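Local coordinates for protein ribonucleoside triphosphate reductase (Lactobacillus leichmannii, PDB 1L1L) that reduces ribonucleoside triphosphates to deoxyribonucleoside triphosphates as an allosterically regulated, vitamin B12-dependent (class II) monomer, at residues Thr79-Arg84 against Ala443-Lys448; Leu85-Tyr90 against Gln432-Gln437. One frame throughout, in Å; residues are numbered along the deposited sequence.

Overall arrangement
Interaction 1 joins Glu81 to Arg445 by a salt bridge; interaction 2 sets Trp434, in the turn leading into helix 436-450, against Leu88 and Lys87. Both use helix 72-90, and as it advances its partners move back along the chain, from 443-448 to 432-437, so contacts of different chemistry follow one another along one helix. Their centres lie about 11 Å apart, and the two contacts touch: Arg84 O is 3.3 Å from Trp434 CH2, and Leu85 CD2 is 3.8 Å from Tyr446 CD2. Both lie on the same side of the chain's centre, about 23 and 24 Å from it. The disulfide Cys119-Cys419, probably the active-site pair, belongs to neither contact.

Interaction 1 of 2, residues Thr79-Arg84 against Ala443-Lys448; sequences TEEAER and AARYAK
Arg445 reaches from helix 436-450 to Glu81 of helix 72-90, and the contact is an ion pair made by these two side chains. Arg445 CB passes 3.7 Å from Glu81 OE2. Arg445 CD lies 3.5 Å from Glu81 OE2, and the bend at chi3 (65°) then turns NE toward the carboxylate. Arg445 NE donates to Glu81 OE2 at 2.9 Å in a fairly straight bond (155°), with the oxygen close to the guanidinium plane. Arg445 CZ comes within 3.4 Å of Glu81 OE1, and Arg445 NH2 closes the grip on Glu81 OE1 at 3.0 Å through a more bent bond. Each oxygen thus takes one bond from the side-on pair of nitrogens. The two flat groups are far from coplanar, their planes 71° apart: NE approaches OE2 from above the carboxylate plane, while NH2 meets OE1 on the syn side but tilted well out of that plane. Glu81 arrives as an extended arm, and its OE2 has a second cationic partner in Arg449, one turn further along helix 436-450. This pairing of a buried carboxylate with two arginines would probably stabilise its ionised form. Arg445 also makes a cation-pi contact with Tyr532 of helix 512-536. The salt bridge therefore joins helix 72-90 to helix 436-450, with helix 48-60 packed against Ala82 and Tyr446, and helix 512-536 against Ala444 and Lys448.

Interaction 2 of 2, residues Leu85-Tyr90 against Gln432-Gln437; sequences LYKLIY and QGWDLQ
In the turn between helices 426-431 and 436-450, Trp434 lays its indole against Leu88 and Lys87 of helix 72-90. Leu88 CD1 sits over one face, 3.8 Å from the centroid of the five-membered ring of Trp434 and only 11° off its normal, a CH-pi contact. The leucine reaches that place with CG anti to the backbone N (chi1 175°), while Leu88 CB packs 3.5 Å from Trp434 CZ2. Trp434 CZ2 also presses on the helix backbone, 3.4 Å from Leu88 N. Gly433, with its positive phi, is the C-prime residue of a Schellman motif that closes helix 426-431, so the tryptophan projects from the exit of a capped helix. Lys87 C lies at the ring edge near its plane, while Lys87 CG approaches Trp434 CZ2 at 3.9 Å, toward the face away from Leu88 CD1. A water takes the indole NE1-H and donates to Lys87 O at 2.9 Å, although its distance to NE1 is doubtfully short. Beyond the tryptophan, Asp435 occupies the N-cap of helix 436-450, its OD1 weakly accepting from Gln437 N at 3.4 Å. Gln432 NE2 is bonded to Gly91 O, just past helix 72-90.

Interaction 1 of 2, residues Thr79-Arg84 against Ala443-Lys448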
ATOM      1  N   THR A  79     -25.466  -4.285  15.294  1.00 38.09           N
ATOM      2  CA  THR A  79     -24.765  -4.108  16.552  1.00 37.70           C
ATOM      3  C   THR A  79     -24.078  -5.417  16.933  1.00 38.08           C
ATOM      4  O   THR A  79     -22.904  -5.418  17.310  1.00 38.49           O
ATOM      5  CB  THR A  79     -25.725  -3.657  17.682  1.00 36.77           C
ATOM      6  OG1 THR A  79     -26.233  -2.349  17.383  1.00 35.33           O
ATOM      7  CG2 THR A  79     -24.984  -3.595  19.016  1.00 37.10           C
ATOM      8  N   GLU A  80     -24.787  -6.537  16.821  1.00 37.61           N
ATOM      9  CA  GLU A  80     -24.187  -7.825  17.158  1.00 37.84           C
ATOM     10  C   GLU A  80     -23.048  -8.195  16.202  1.00 36.96           C
ATOM     11  O   GLU A  80     -22.067  -8.829  16.605  1.00 36.09           O
ATOM     12  CB  GLU A  80     -25.248  -8.932  17.165  1.00 39.11           C
ATOM     13  CG  GLU A  80     -25.973  -9.065  18.512  1.00 41.46           C
ATOM     14  CD  GLU A  80     -27.177  -9.999  18.460  1.00 44.47           C
ATOM     15  OE1 GLU A  80     -27.045 -11.135  17.945  1.00 45.20           O
ATOM     16  OE2 GLU A  80     -28.260  -9.596  18.951  1.00 45.56           O
ATOM     17  N   GLU A  81     -23.179  -7.812  14.937  1.00 35.94           N
ATOM     18  CA  GLU A  81     -22.130  -8.123  13.972  1.00 36.12           C
ATOM     19  C   GLU A  81     -20.883  -7.339  14.373  1.00 34.77           C
ATOM     20  O   GLU A  81     -19.767  -7.848  14.311  1.00 36.03           O
ATOM     21  CB  GLU A  81     -22.546  -7.711  12.564  1.00 36.49           C
ATOM     22  CG  GLU A  81     -21.632  -8.276  11.487  1.00 37.35           C
ATOM     23  CD  GLU A  81     -21.947  -7.742  10.105  1.00 38.82           C
ATOM     24  OE1 GLU A  81     -23.142  -7.517   9.807  1.00 38.04           O
ATOM     25  OE2 GLU A  81     -20.995  -7.557   9.308  1.00 38.34           O
ATOM     26  N   ALA A  82     -21.096  -6.095  14.784  1.00 34.08           N
ATOM     27  CA  ALA A  82     -20.019  -5.211  15.208  1.00 33.65           C
ATOM     28  C   ALA A  82     -19.334  -5.760  16.455  1.00 34.21           C
ATOM     29  O   ALA A  82     -18.125  -5.611  16.632  1.00 32.00           O
ATOM     30  CB  ALA A  82     -20.572  -3.825  15.489  1.00 33.37           C
ATOM     31  N   GLU A  83     -20.115  -6.393  17.330  1.00 32.80           N
ATOM     32  CA  GLU A  83     -19.554  -6.952  18.545  1.00 32.76           C
ATOM     33  C   GLU A  83     -18.659  -8.136  18.204  1.00 32.25           C
ATOM     34  O   GLU A  83     -17.624  -8.330  18.828  1.00 32.36           O
ATOM     35  CB  GLU A  83     -20.675  -7.379  19.509  1.00 33.61           C
ATOM     36  CG  GLU A  83     -21.588  -6.242  19.900  1.00 33.62           C
ATOM     37  CD  GLU A  83     -22.590  -6.643  20.975  1.00 36.02           C
ATOM     38  OE1 GLU A  83     -22.972  -7.836  20.999  1.00 35.01           O
ATOM     39  OE2 GLU A  83     -22.989  -5.760  21.772  1.00 34.57           O
ATOM     40  N   ARG A  84     -19.055  -8.930  17.212  1.00 32.14           N
ATOM     41  CA  ARG A  84     -18.237 -10.070  16.794  1.00 32.88           C
ATOM     42  C   ARG A  84     -16.955  -9.511  16.164  1.00 32.56           C
ATOM     43  O   ARG A  84     -15.845  -9.984  16.418  1.00 31.14           O
ATOM     44  CB  ARG A  84     -18.969 -10.903  15.740  1.00 34.95           C
ATOM     45  CG  ARG A  84     -20.012 -11.877  16.256  1.00 37.67           C
ATOM     46  CD  ARG A  84     -20.644 -12.611  15.070  1.00 40.04           C
ATOM     47  NE  ARG A  84     -21.617 -11.766  14.382  1.00 43.52           N
ATOM     48  CZ  ARG A  84     -22.110 -12.014  13.170  1.00 44.43           C
ATOM     49  NH1 ARG A  84     -21.717 -13.088  12.493  1.00 45.98           N
ATOM     50  NH2 ARG A  84     -23.009 -11.191  12.645  1.00 44.63           N
ATOM     51  N   ALA A 443     -14.963 -10.735   7.386  1.00 28.02           N
ATOM     52  CA  ALA A 443     -13.974  -9.996   6.604  1.00 27.53           C
ATOM     53  C   ALA A 443     -14.630  -9.435   5.348  1.00 27.27           C
ATOM     54  O   ALA A 443     -14.594  -8.227   5.098  1.00 27.39           O
ATOM     55  CB  ALA A 443     -12.824 -10.912   6.242  1.00 27.14           C
ATOM     56  N   ALA A 444     -15.258 -10.314   4.576  1.00 28.32           N
ATOM     57  CA  ALA A 444     -15.928  -9.912   3.342  1.00 28.67           C
ATOM     58  C   ALA A 444     -16.912  -8.761   3.517  1.00 28.33           C
ATOM     59  O   ALA A 444     -16.963  -7.840   2.702  1.00 28.71           O
ATOM     60  CB  ALA A 444     -16.631 -11.119   2.724  1.00 28.41           C
ATOM     61  N   ARG A 445     -17.695  -8.800   4.589  1.00 28.76           N
ATOM     62  CA  ARG A 445     -18.684  -7.757   4.828  1.00 27.32           C
ATOM     63  C   ARG A 445     -18.054  -6.435   5.224  1.00 26.57           C
ATOM     64  O   ARG A 445     -18.587  -5.359   4.908  1.00 26.16           O
ATOM     65  CB  ARG A 445     -19.668  -8.215   5.917  1.00 28.56           C
ATOM     66  CG  ARG A 445     -20.486  -9.454   5.546  1.00 31.19           C
ATOM     67  CD  ARG A 445     -21.306  -9.969   6.751  1.00 31.87           C
ATOM     68  NE  ARG A 445     -22.327  -9.011   7.176  1.00 34.16           N
ATOM     69  CZ  ARG A 445     -23.587  -9.001   6.738  1.00 34.57           C
ATOM     70  NH1 ARG A 445     -24.001  -9.907   5.863  1.00 35.70           N
ATOM     71  NH2 ARG A 445     -24.427  -8.068   7.158  1.00 33.97           N
ATOM     72  N   TYR A 446     -16.928  -6.502   5.932  1.00 26.51           N
ATOM     73  CA  TYR A 446     -16.239  -5.290   6.362  1.00 26.72           C
ATOM     74  C   TYR A 446     -15.839  -4.556   5.094  1.00 26.43           C
ATOM     75  O   TYR A 446     -16.166  -3.390   4.906  1.00 25.51           O
ATOM     76  CB  TYR A 446     -14.987  -5.645   7.179  1.00 27.95           C
ATOM     77  CG  TYR A 446     -14.182  -4.455   7.678  1.00 29.84           C
ATOM     78  CD1 TYR A 446     -13.383  -3.703   6.809  1.00 31.71           C
ATOM     79  CD2 TYR A 446     -14.249  -4.059   9.014  1.00 31.77           C
ATOM     80  CE1 TYR A 446     -12.676  -2.581   7.266  1.00 32.94           C
ATOM     81  CE2 TYR A 446     -13.550  -2.946   9.476  1.00 32.16           C
ATOM     82  CZ  TYR A 446     -12.770  -2.211   8.602  1.00 33.62           C
ATOM     83  OH  TYR A 446     -12.101  -1.099   9.075  1.00 36.11           O
ATOM     84  N   ALA A 447     -15.152  -5.279   4.219  1.00 27.78           N
ATOM     85  CA  ALA A 447     -14.678  -4.717   2.953  1.00 28.83           C
ATOM     86  C   ALA A 447     -15.838  -4.193   2.114  1.00 29.54           C
ATOM     87  O   ALA A 447     -15.808  -3.060   1.630  1.00 29.40           O
ATOM     88  CB  ALA A 447     -13.905  -5.778   2.178  1.00 28.78           C
ATOM     89  N   LYS A 448     -16.863  -5.024   1.949  1.00 30.20           N
ATOM     90  CA  LYS A 448     -18.022  -4.638   1.160  1.00 30.18           C
ATOM     91  C   LYS A 448     -18.561  -3.283   1.597  1.00 29.68           C
ATOM     92  O   LYS A 448     -18.958  -2.465   0.767  1.00 30.19           O
ATOM     93  CB  LYS A 448     -19.131  -5.683   1.291  1.00 31.43           C
ATOM     94  CG  LYS A 448     -20.174  -5.587   0.196  1.00 31.45           C
ATOM     95  CD  LYS A 448     -19.638  -6.202  -1.095  1.00 32.13           C
ATOM     96  CE  LYS A 448     -20.597  -6.001  -2.249  1.00 30.90           C
ATOM     97  NZ  LYS A 448     -20.235  -6.872  -3.394  1.00 32.31           N
TER

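Interaction 2 of 2, residues Leu85-Tyr90 against Gln432-Gln437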
ATOM      1  N   LEU A  85     -17.140  -8.493  15.337  1.00 32.73           N
ATOM      2  CA  LEU A  85     -16.028  -7.854  14.649  1.00 34.29           C
ATOM      3  C   LEU A  85     -15.041  -7.355  15.699  1.00 33.82           C
ATOM      4  O   LEU A  85     -13.852  -7.648  15.620  1.00 34.83           O
ATOM      5  CB  LEU A  85     -16.559  -6.706  13.794  1.00 35.20           C
ATOM      6  CG  LEU A  85     -15.756  -6.231  12.582  1.00 36.05           C
ATOM      7  CD1 LEU A  85     -15.374  -7.408  11.698  1.00 35.81           C
ATOM      8  CD2 LEU A  85     -16.596  -5.220  11.810  1.00 36.07           C
ATOM      9  N   TYR A  86     -15.540  -6.633  16.701  1.00 33.20           N
ATOM     10  CA  TYR A  86     -14.673  -6.126  17.753  1.00 32.33           C
ATOM     11  C   TYR A  86     -13.896  -7.250  18.430  1.00 32.56           C
ATOM     12  O   TYR A  86     -12.694  -7.122  18.670  1.00 32.59           O
ATOM     13  CB  TYR A  86     -15.482  -5.358  18.801  1.00 31.42           C
ATOM     14  CG  TYR A  86     -14.628  -4.734  19.881  1.00 29.70           C
ATOM     15  CD1 TYR A  86     -14.010  -5.515  20.859  1.00 29.55           C
ATOM     16  CD2 TYR A  86     -14.401  -3.363  19.897  1.00 30.43           C
ATOM     17  CE1 TYR A  86     -13.178  -4.939  21.823  1.00 30.00           C
ATOM     18  CE2 TYR A  86     -13.579  -2.778  20.850  1.00 29.43           C
ATOM     19  CZ  TYR A  86     -12.970  -3.567  21.802  1.00 29.94           C
ATOM     20  OH  TYR A  86     -12.127  -2.980  22.712  1.00 31.85           O
ATOM     21  N   LYS A  87     -14.578  -8.349  18.750  1.00 32.05           N
ATOM     22  CA  LYS A  87     -13.917  -9.467  19.412  1.00 31.89           C
ATOM     23  C   LYS A  87     -12.831 -10.099  18.539  1.00 31.20           C
ATOM     24  O   LYS A  87     -11.791 -10.533  19.040  1.00 30.78           O
ATOM     25  CB  LYS A  87     -14.947 -10.532  19.813  1.00 32.92           C
ATOM     26  CG  LYS A  87     -14.346 -11.739  20.501  1.00 35.09           C
ATOM     27  CD  LYS A  87     -15.426 -12.718  20.992  1.00 37.76           C
ATOM     28  CE  LYS A  87     -14.797 -13.985  21.571  1.00 39.29           C
ATOM     29  NZ  LYS A  87     -15.802 -14.979  22.073  1.00 40.74           N
ATOM     30  N   LEU A  88     -13.089 -10.158  17.238  1.00 29.60           N
ATOM     31  CA  LEU A  88     -12.155 -10.732  16.278  1.00 29.70           C
ATOM     32  C   LEU A  88     -10.879  -9.902  16.128  1.00 28.80           C
ATOM     33  O   LEU A  88      -9.767 -10.432  16.213  1.00 28.65           O
ATOM     34  CB  LEU A  88     -12.829 -10.850  14.909  1.00 29.19           C
ATOM     35  CG  LEU A  88     -11.944 -11.333  13.761  1.00 28.31           C
ATOM     36  CD1 LEU A  88     -11.423 -12.734  14.041  1.00 28.37           C
ATOM     37  CD2 LEU A  88     -12.750 -11.304  12.469  1.00 28.52           C
ATOM     38  N   ILE A  89     -11.062  -8.608  15.908  1.00 28.35           N
ATOM     39  CA  ILE A  89      -9.948  -7.683  15.722  1.00 29.74           C
ATOM     40  C   ILE A  89      -9.182  -7.448  17.013  1.00 29.49           C
ATOM     41  O   ILE A  89      -7.956  -7.447  17.014  1.00 29.21           O
ATOM     42  CB  ILE A  89     -10.444  -6.333  15.165  1.00 28.38           C
ATOM     43  CG1 ILE A  89     -11.125  -6.564  13.808  1.00 29.44           C
ATOM     44  CG2 ILE A  89      -9.267  -5.359  15.006  1.00 30.42           C
ATOM     45  CD1 ILE A  89     -11.856  -5.357  13.281  1.00 27.66           C
ATOM     46  N   TYR A  90      -9.901  -7.255  18.116  1.00 29.38           N
ATOM     47  CA  TYR A  90      -9.251  -7.031  19.411  1.00 29.68           C
ATOM     48  C   TYR A  90      -8.280  -8.153  19.710  1.00 29.10           C
ATOM     49  O   TYR A  90      -7.212  -7.925  20.289  1.00 29.39           O
ATOM     50  CB  TYR A  90     -10.294  -6.972  20.541  1.00 30.58           C
ATOM     51  CG  TYR A  90      -9.717  -6.706  21.917  1.00 31.25           C
ATOM     52  CD1 TYR A  90      -9.283  -5.431  22.283  1.00 32.28           C
ATOM     53  CD2 TYR A  90      -9.583  -7.737  22.851  1.00 31.93           C
ATOM     54  CE1 TYR A  90      -8.730  -5.189  23.549  1.00 32.09           C
ATOM     55  CE2 TYR A  90      -9.030  -7.507  24.113  1.00 31.96           C
ATOM     56  CZ  TYR A  90      -8.606  -6.238  24.452  1.00 32.41           C
ATOM     57  OH  TYR A  90      -8.038  -6.025  25.688  1.00 32.62           O
ATOM     58  N   GLN A 432      -7.549 -18.439  18.631  1.00 38.38           N
ATOM     59  CA  GLN A 432      -8.412 -17.547  19.410  1.00 37.37           C
ATOM     60  C   GLN A 432      -9.837 -18.097  19.475  1.00 37.35           C
ATOM     61  O   GLN A 432     -10.770 -17.386  19.850  1.00 37.04           O
ATOM     62  CB  GLN A 432      -8.438 -16.142  18.806  1.00 37.14           C
ATOM     63  CG  GLN A 432      -7.161 -15.347  19.054  1.00 36.40           C
ATOM     64  CD  GLN A 432      -7.049 -14.878  20.486  1.00 36.07           C
ATOM     65  OE1 GLN A 432      -7.229 -15.659  21.416  1.00 36.06           O
ATOM     66  NE2 GLN A 432      -6.751 -13.598  20.673  1.00 34.11           N
ATOM     67  N   GLY A 433      -9.990 -19.358  19.080  1.00 36.60           N
ATOM     68  CA  GLY A 433     -11.289 -20.011  19.134  1.00 36.09           C
ATOM     69  C   GLY A 433     -12.302 -19.657  18.065  1.00 35.80           C
ATOM     70  O   GLY A 433     -13.508 -19.851  18.253  1.00 34.83           O
ATOM     71  N   TRP A 434     -11.835 -19.146  16.931  1.00 34.81           N
ATOM     72  CA  TRP A 434     -12.762 -18.789  15.864  1.00 34.35           C
ATOM     73  C   TRP A 434     -12.900 -19.879  14.807  1.00 35.05           C
ATOM     74  O   TRP A 434     -12.009 -20.712  14.623  1.00 35.51           O
ATOM     75  CB  TRP A 434     -12.316 -17.496  15.167  1.00 32.16           C
ATOM     76  CG  TRP A 434     -12.531 -16.235  15.956  1.00 30.10           C
ATOM     77  CD1 TRP A 434     -11.682 -15.679  16.876  1.00 29.01           C
ATOM     78  CD2 TRP A 434     -13.661 -15.362  15.877  1.00 29.22           C
ATOM     79  NE1 TRP A 434     -12.213 -14.512  17.365  1.00 28.17           N
ATOM     80  CE2 TRP A 434     -13.429 -14.295  16.769  1.00 28.46           C
ATOM     81  CE3 TRP A 434     -14.853 -15.380  15.136  1.00 29.35           C
ATOM     82  CZ2 TRP A 434     -14.343 -13.251  16.940  1.00 28.49           C
ATOM     83  CZ3 TRP A 434     -15.760 -14.342  15.306  1.00 28.33           C
ATOM     84  CH2 TRP A 434     -15.498 -13.291  16.202  1.00 29.11           C
ATOM     85  N   ASP A 435     -14.042 -19.879  14.130  1.00 36.73           N
ATOM     86  CA  ASP A 435     -14.280 -20.803  13.026  1.00 37.87           C
ATOM     87  C   ASP A 435     -13.873 -19.948  11.824  1.00 37.47           C
ATOM     88  O   ASP A 435     -14.466 -18.895  11.597  1.00 37.06           O
ATOM     89  CB  ASP A 435     -15.765 -21.168  12.933  1.00 39.21           C
ATOM     90  CG  ASP A 435     -16.201 -21.509  11.507  1.00 41.06           C
ATOM     91  OD1 ASP A 435     -15.554 -22.362  10.858  1.00 41.97           O
ATOM     92  OD2 ASP A 435     -17.205 -20.924  11.044  1.00 42.09           O
ATOM     93  N   LEU A 436     -12.863 -20.388  11.073  1.00 38.01           N
ATOM     94  CA  LEU A 436     -12.380 -19.614   9.925  1.00 38.27           C
ATOM     95  C   LEU A 436     -13.465 -19.185   8.951  1.00 38.72           C
ATOM     96  O   LEU A 436     -13.509 -18.028   8.542  1.00 38.37           O
ATOM     97  CB  LEU A 436     -11.283 -20.377   9.183  1.00 37.29           C
ATOM     98  CG  LEU A 436      -9.992 -20.557   9.984  1.00 37.45           C
ATOM     99  CD1 LEU A 436      -8.922 -21.130   9.077  1.00 37.21           C
ATOM    100  CD2 LEU A 436      -9.538 -19.223  10.568  1.00 36.63           C
ATOM    101  N   GLN A 437     -14.350 -20.107   8.589  1.00 39.99           N
ATOM    102  CA  GLN A 437     -15.434 -19.784   7.673  1.00 40.29           C
ATOM    103  C   GLN A 437     -16.165 -18.523   8.146  1.00 39.29           C
ATOM    104  O   GLN A 437     -16.516 -17.665   7.336  1.00 39.77           O
ATOM    105  CB  GLN A 437     -16.403 -20.972   7.572  1.00 42.93           C
ATOM    106  CG  GLN A 437     -17.606 -20.749   6.657  1.00 45.95           C
ATOM    107  CD  GLN A 437     -18.508 -19.619   7.135  1.00 47.89           C
ATOM    108  OE1 GLN A 437     -19.014 -19.646   8.261  1.00 49.65           O
ATOM    109  NE2 GLN A 437     -18.704 -18.614   6.282  1.00 48.44           N
TER
HETATM  110  O   HOH W   1     -10.881 -13.285  19.062  1.00 36.49           O